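Citryl-spermidine/3,4-dihydroxybenzoyl-citryl-spermidine:spermidine ligase (Bacillus anthracis, PDB 3TO3) catalyses the ATP-dependent condensation of spermidine with citryl-spermidine intermediates in the biosynthesis of petrobactin, a siderophore of Bacillus anthracis. Local coordinates at residues 278-281 with 282-286; 244-247 with 248-252. All coordinates share one frame; numbering follows the deposited sequence.

How the contacts relate
Contact 2 (244-247 with 248-252) comes first along the chain and closes before contact 1 (278-281 with 282-286) opens. Both are local, each within one continuous run of chain: a strand-to-helix corner and a hairpin turn. Their centres lie about 13 Å apart. Contact 2 joins the edge strand 241-246 of a three-stranded antiparallel sheet to helix 248-258. Contact 1 links strands 278-280 and 286-289 of the large mixed sheet and grips the phosphates of ATP. Met284 O packs 4.0 Å from His247 CD2. Strand 297-306 touches side chains of both. The helix start of contact 2 thus packs against the nucleotide-binding loop, while Trp251 reaches the second subunit.

Contact 1 of 2, residues 278-281 with 282-286. With ATP (adenosine-5'-triphosphate), chain E.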
loop_
_atom_site.group_PDB
_atom_site.type_symbol
_atom_site.label_atom_id
_atom_site.label_comp_id
_atom_site.label_asym_id
_atom_site.label_seq_id
_atom_site.Cartn_x
_atom_site.Cartn_y
_atom_site.Cartn_z
ATOM N N TYR B 278 -19.704 -18.425 -3.679
ATOM C CA TYR B 278 -20.167 -17.349 -2.839
ATOM C C TYR B 278 -20.173 -16.067 -3.634
ATOM O O TYR B 278 -19.564 -15.949 -4.706
ATOM C CB TYR B 278 -19.300 -17.205 -1.582
ATOM C CG TYR B 278 -19.521 -18.305 -0.565
ATOM C CD1 TYR B 278 -20.273 -18.079 0.572
ATOM C CD2 TYR B 278 -18.986 -19.584 -0.756
ATOM C CE1 TYR B 278 -20.490 -19.086 1.499
ATOM C CE2 TYR B 278 -19.188 -20.594 0.164
ATOM C CZ TYR B 278 -19.949 -20.337 1.288
ATOM O OH TYR B 278 -20.164 -21.330 2.211
ATOM N N CYS B 279 -20.882 -15.097 -3.106
ATOM C CA CYS B 279 -20.989 -13.828 -3.773
ATOM C C CYS B 279 -21.004 -12.736 -2.699
ATOM O O CYS B 279 -21.669 -12.891 -1.679
ATOM C CB CYS B 279 -22.286 -13.848 -4.552
ATOM S SG CYS B 279 -22.563 -12.401 -5.473
ATOM N N ALA B 280 -20.258 -11.657 -2.899
ATOM C CA ALA B 280 -20.171 -10.599 -1.884
ATOM C C ALA B 280 -21.463 -9.837 -1.744
ATOM O O ALA B 280 -22.173 -9.676 -2.722
ATOM C CB ALA B 280 -19.037 -9.596 -2.206
ATOM N N GLN B 281 -21.737 -9.362 -0.527
ATOM C CA GLN B 281 -22.773 -8.354 -0.254
ATOM C C GLN B 281 -22.197 -6.922 -0.281
ATOM O O GLN B 281 -21.048 -6.722 -0.659
ATOM C CB GLN B 281 -23.403 -8.623 1.103
ATOM C CG GLN B 281 -23.936 -10.033 1.225
ATOM C CD GLN B 281 -24.750 -10.253 2.500
ATOM O OE1 GLN B 281 -24.223 -10.138 3.611
ATOM N NE2 GLN B 281 -26.040 -10.576 2.339
ATOM N N GLN B 282 -22.987 -5.934 0.128
ATOM C CA GLN B 282 -22.528 -4.548 0.167
ATOM C C GLN B 282 -21.256 -4.383 0.963
ATOM O O GLN B 282 -20.492 -3.462 0.713
ATOM C CB GLN B 282 -23.583 -3.648 0.803
ATOM C CG GLN B 282 -24.720 -3.236 -0.125
ATOM C CD GLN B 282 -25.745 -2.357 0.581
ATOM O OE1 GLN B 282 -25.825 -1.161 0.312
ATOM N NE2 GLN B 282 -26.524 -2.950 1.508
ATOM N N SER B 283 -21.041 -5.265 1.935
ATOM C CA SER B 283 -19.896 -5.182 2.848
ATOM C C SER B 283 -18.614 -5.696 2.209
ATOM O O SER B 283 -17.505 -5.295 2.583
ATOM C CB SER B 283 -20.215 -5.891 4.187
ATOM O OG SER B 283 -19.389 -7.015 4.476
HETATM N N MSE B 284 -18.781 -6.620 1.276
HETATM C CA MSE B 284 -17.696 -7.243 0.505
HETATM C C MSE B 284 -16.802 -8.258 1.229
HETATM O O MSE B 284 -16.269 -9.149 0.580
HETATM C CB MSE B 284 -16.800 -6.192 -0.087
HETATM C CG MSE B 284 -17.432 -5.555 -1.297
HETATM SE SE MSE B 284 -16.155 -4.436 -2.144
HETATM C CE MSE B 284 -14.802 -5.797 -2.506
ATOM N N ARG B 285 -16.735 -8.220 2.553
ATOM C CA ARG B 285 -16.052 -9.282 3.286
ATOM C C ARG B 285 -17.104 -10.253 3.819
ATOM O O ARG B 285 -16.794 -11.254 4.438
ATOM C CB ARG B 285 -15.143 -8.726 4.389
ATOM C CG ARG B 285 -15.857 -7.788 5.305
ATOM C CD ARG B 285 -15.063 -7.508 6.550
ATOM N NE ARG B 285 -15.769 -6.561 7.400
ATOM C CZ ARG B 285 -15.375 -6.202 8.614
ATOM N NH1 ARG B 285 -14.273 -6.724 9.126
ATOM N NH2 ARG B 285 -16.084 -5.318 9.314
ATOM N N THR B 286 -18.360 -9.932 3.568
ATOM C CA THR B 286 -19.456 -10.808 3.950
ATOM C C THR B 286 -20.014 -11.476 2.718
ATOM O O THR B 286 -20.471 -10.816 1.826
ATOM C CB THR B 286 -20.593 -10.028 4.595
ATOM O OG1 THR B 286 -20.082 -9.301 5.723
ATOM C CG2 THR B 286 -21.704 -11.001 5.044
HETATM P PB ATP E . -19.603 -5.113 7.738
HETATM O O1B ATP E . -18.615 -5.972 6.989
HETATM O O2B ATP E . -19.102 -4.871 9.137
HETATM O O3B ATP E . -21.009 -5.819 7.752
HETATM P PA ATP E . -18.648 -2.740 6.818
HETATM O O1A ATP E . -17.336 -3.499 6.808
HETATM O O2A ATP E . -18.704 -1.679 7.911
HETATM O O3A ATP E . -19.821 -3.739 7.024
HETATM O "O5'" ATP E . -18.796 -2.058 5.411
HETATM C "C5'" ATP E . -20.039 -1.834 4.860
HETATM C "C4'" ATP E . -20.109 -0.887 3.799
HETATM O "O4'" ATP E . -21.490 -0.413 3.649
HETATM C "C3'" ATP E . -19.297 0.311 4.115
HETATM O "O3'" ATP E . -18.330 0.491 3.154
HETATM C "C2'" ATP E . -20.257 1.430 4.120
HETATM O "O2'" ATP E . -19.691 2.562 3.609
HETATM C "C1'" ATP E . -21.347 0.914 3.245
HETATM N N9 ATP E . -22.588 1.640 3.301
HETATM C C8 ATP E . -23.244 2.093 2.218
HETATM N N7 ATP E . -24.354 2.715 2.640
HETATM C C5 ATP E . -24.416 2.655 3.989
HETATM C C6 ATP E . -25.342 3.126 4.931
HETATM N N6 ATP E . -26.505 3.840 4.483
HETATM N N1 ATP E . -25.117 2.900 6.246
HETATM C C2 ATP E . -24.017 2.229 6.647
HETATM N N3 ATP E . -23.105 1.765 5.763
HETATM C C4 ATP E . -23.276 1.961 4.429
#
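Gln281 and Thr286 close the base of a loop whose tip holds the phosphates of ATP. Ser283 OG donates to O1B of ATP at 2.8 Å. Arg285 NE reaches the same oxygen at 2.9 Å, with an N-H...O angle of 152°. O1B lies at the edge of the guanidinium, near its plane. Arg285 NH2 binds O2B of ATP at 3.1 Å and makes a weak bond to O1A. The arginine thus spans both the alpha and the beta phosphate. Its chain runs extended from CG to NE, which carries the guanidinium out along the diphosphate. Charge on the phosphates is probably offset in part by this group, with Lys299 and Arg311 also bonded to ATP.

The loop is a hairpin connection between antiparallel strands 278-280 and 286-289. A type I beta turn from Gln281 to Met284 begins it. Met284 N donates to Gln281 O at 3.0 Å. The strand pairing takes over where Gln281 N donates to Thr286 O, also at 3.0 Å. That bond is nearly straight, at 165°. Around this bond the Gln281 side chain leans over Thr286, with Gln281 CG 3.6 Å from Thr286 O. The amide beyond it comes very tightly against the Thr286 methyl, so its modelled orientation is doubtful. In Thr286 a chi1 of -56° puts OG1 beside the backbone N and CG2 anti to it. OG1 lies on the Ser283 side, 2.7 Å from Ser283 OG.

Ala280 CB packs on Met284 CA at 3.8 Å. Met284, a selenomethionine here, sends its side chain on to Arg170 and Phe173. Gln282 turns away from the hairpin, and its amide is held by Asn388 and by Glu154, the latter on helix 150-156.

Contact 2 of 2, residues 244-247 with 248-252; sequences IPVH and PWQWE
Strand 244-246 runs into helix 248-252 almost at a right angle, with 91° between the two directions and 8.2 Å between the axes. His247 makes the corner as the N-cap residue. Its carbonyl accepts the first helical bond, from Trp251 N at 2.9 Å. Pro248 takes the first turn of the helix, where its lack of an N-H costs no helical bond.

The His247 side chain makes the cap. With CG anti to the backbone N (chi1 -169°), the ring folds over the start of the helix and brings ND1 to Trp249 N. This bond is 2.8 Å long, and the N-H...N angle is 153°. Trp249 N lies in the ring plane, at its edge. ND1 is the acceptor here, which is consistent with its carrying no proton. The ring also leans on the proline, with CG 3.5 Å from Pro248 CD. Farther round the ring, His247 CE1 comes within 3.6 Å of Trp249 CB. The imidazole thus caps a first-turn N-H, while the carbonyl of the same residue takes the first helical bond. The positive end of the helix dipole may further polarise the ring.

Val246 fills the inside of the corner. Its CG1 methyl is 3.8 Å from Trp251 CB, and Gln250 CB lies 4.1 Å from Val246 CG1. Gln250 then bends at chi2, and its amide bonds Asn303 N and Ser365 O.

Val246 pairs with Ile192 of strand 192-197 in the three-stranded sheet. Strand 297-306 packs against His247 and Trp249, and Tyr181 meets the histidine ring edge-to-face. Trp251 points to the dimer interface, where its NE1 is hydrogen-bonded to His8 of the second subunit.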
loop_
_atom_site.group_PDB
_atom_site.type_symbol
_atom_site.label_atom_id
_atom_site.label_comp_id
_atom_site.label_asym_id
_atom_site.label_seq_id
_atom_site.Cartn_x
_atom_site.Cartn_y
_atom_site.Cartn_z
ATOM N N ILE B 244 -10.402 -22.849 8.837
ATOM C CA ILE B 244 -10.937 -21.510 8.621
ATOM C C ILE B 244 -11.053 -21.221 7.132
ATOM O O ILE B 244 -10.112 -21.439 6.366
ATOM C CB ILE B 244 -9.934 -20.492 9.196
ATOM C CG1 ILE B 244 -9.399 -20.974 10.560
ATOM C CG2 ILE B 244 -10.523 -19.100 9.234
ATOM C CD1 ILE B 244 -8.616 -19.917 11.288
ATOM N N PRO B 245 -12.202 -20.680 6.721
ATOM C CA PRO B 245 -12.382 -20.226 5.340
ATOM C C PRO B 245 -11.730 -18.828 5.146
ATOM O O PRO B 245 -11.821 -18.006 6.050
ATOM C CB PRO B 245 -13.897 -20.227 5.171
ATOM C CG PRO B 245 -14.426 -19.993 6.546
ATOM C CD PRO B 245 -13.405 -20.486 7.546
ATOM N N VAL B 246 -11.122 -18.571 3.989
ATOM C CA VAL B 246 -10.394 -17.341 3.754
ATOM C C VAL B 246 -10.858 -16.751 2.432
ATOM O O VAL B 246 -11.054 -17.476 1.453
ATOM C CB VAL B 246 -8.883 -17.625 3.664
ATOM C CG1 VAL B 246 -8.096 -16.344 3.502
ATOM C CG2 VAL B 246 -8.417 -18.399 4.889
ATOM N N HIS B 247 -11.063 -15.437 2.400
ATOM C CA HIS B 247 -11.385 -14.776 1.140
ATOM C C HIS B 247 -10.232 -15.023 0.179
ATOM O O HIS B 247 -9.098 -14.865 0.554
ATOM C CB HIS B 247 -11.545 -13.291 1.388
ATOM C CG HIS B 247 -12.127 -12.544 0.239
ATOM N ND1 HIS B 247 -11.508 -12.468 -0.990
ATOM C CD2 HIS B 247 -13.274 -11.830 0.135
ATOM C CE1 HIS B 247 -12.261 -11.751 -1.808
ATOM N NE2 HIS B 247 -13.337 -11.353 -1.151
ATOM N N PRO B 248 -10.516 -15.403 -1.066
ATOM C CA PRO B 248 -9.389 -15.675 -1.968
ATOM C C PRO B 248 -8.515 -14.446 -2.230
ATOM O O PRO B 248 -7.332 -14.657 -2.487
ATOM C CB PRO B 248 -10.063 -16.160 -3.269
ATOM C CG PRO B 248 -11.462 -15.590 -3.222
ATOM C CD PRO B 248 -11.824 -15.443 -1.750
ATOM N N TRP B 249 -9.040 -13.218 -2.145
ATOM C CA TRP B 249 -8.149 -12.030 -2.290
ATOM C C TRP B 249 -7.234 -11.941 -1.086
ATOM O O TRP B 249 -6.053 -11.610 -1.207
ATOM C CB TRP B 249 -8.888 -10.678 -2.417
ATOM C CG TRP B 249 -7.975 -9.503 -2.693
ATOM C CD1 TRP B 249 -7.676 -8.973 -3.917
ATOM C CD2 TRP B 249 -7.235 -8.721 -1.730
ATOM N NE1 TRP B 249 -6.817 -7.918 -3.778
ATOM C CE2 TRP B 249 -6.524 -7.741 -2.452
ATOM C CE3 TRP B 249 -7.128 -8.742 -0.327
ATOM C CZ2 TRP B 249 -5.689 -6.797 -1.831
ATOM C CZ3 TRP B 249 -6.309 -7.792 0.303
ATOM C CH2 TRP B 249 -5.596 -6.840 -0.456
ATOM N N GLN B 250 -7.793 -12.234 0.078
ATOM C CA GLN B 250 -7.037 -12.156 1.312
ATOM C C GLN B 250 -5.938 -13.202 1.310
ATOM O O GLN B 250 -4.796 -12.920 1.699
ATOM C CB GLN B 250 -7.935 -12.341 2.521
ATOM C CG GLN B 250 -7.157 -12.265 3.819
ATOM C CD GLN B 250 -6.939 -10.833 4.251
ATOM O OE1 GLN B 250 -7.013 -9.912 3.444
ATOM N NE2 GLN B 250 -6.699 -10.633 5.527
ATOM N N TRP B 251 -6.267 -14.391 0.817
ATOM C CA TRP B 251 -5.304 -15.492 0.827
ATOM C C TRP B 251 -4.122 -15.170 -0.087
ATOM O O TRP B 251 -2.974 -15.268 0.315
ATOM C CB TRP B 251 -5.960 -16.825 0.434
ATOM C CG TRP B 251 -5.009 -17.959 0.216
ATOM C CD1 TRP B 251 -4.720 -18.551 -0.968
ATOM C CD2 TRP B 251 -4.223 -18.646 1.206
ATOM N NE1 TRP B 251 -3.805 -19.547 -0.797
ATOM C CE2 TRP B 251 -3.480 -19.635 0.529
ATOM C CE3 TRP B 251 -4.066 -18.513 2.596
ATOM C CZ2 TRP B 251 -2.580 -20.501 1.191
ATOM C CZ3 TRP B 251 -3.185 -19.381 3.262
ATOM C CH2 TRP B 251 -2.453 -20.362 2.550
ATOM N N GLU B 252 -4.410 -14.765 -1.307
ATOM C CA GLU B 252 -3.341 -14.556 -2.269
ATOM C C GLU B 252 -2.581 -13.252 -2.118
ATOM O O GLU B 252 -1.463 -13.144 -2.597
ATOM C CB GLU B 252 -3.906 -14.602 -3.681
ATOM C CG GLU B 252 -4.274 -15.969 -4.153
ATOM C CD GLU B 252 -4.703 -15.941 -5.605
ATOM O OE1 GLU B 252 -5.880 -15.608 -5.855
ATOM O OE2 GLU B 252 -3.862 -16.221 -6.489
#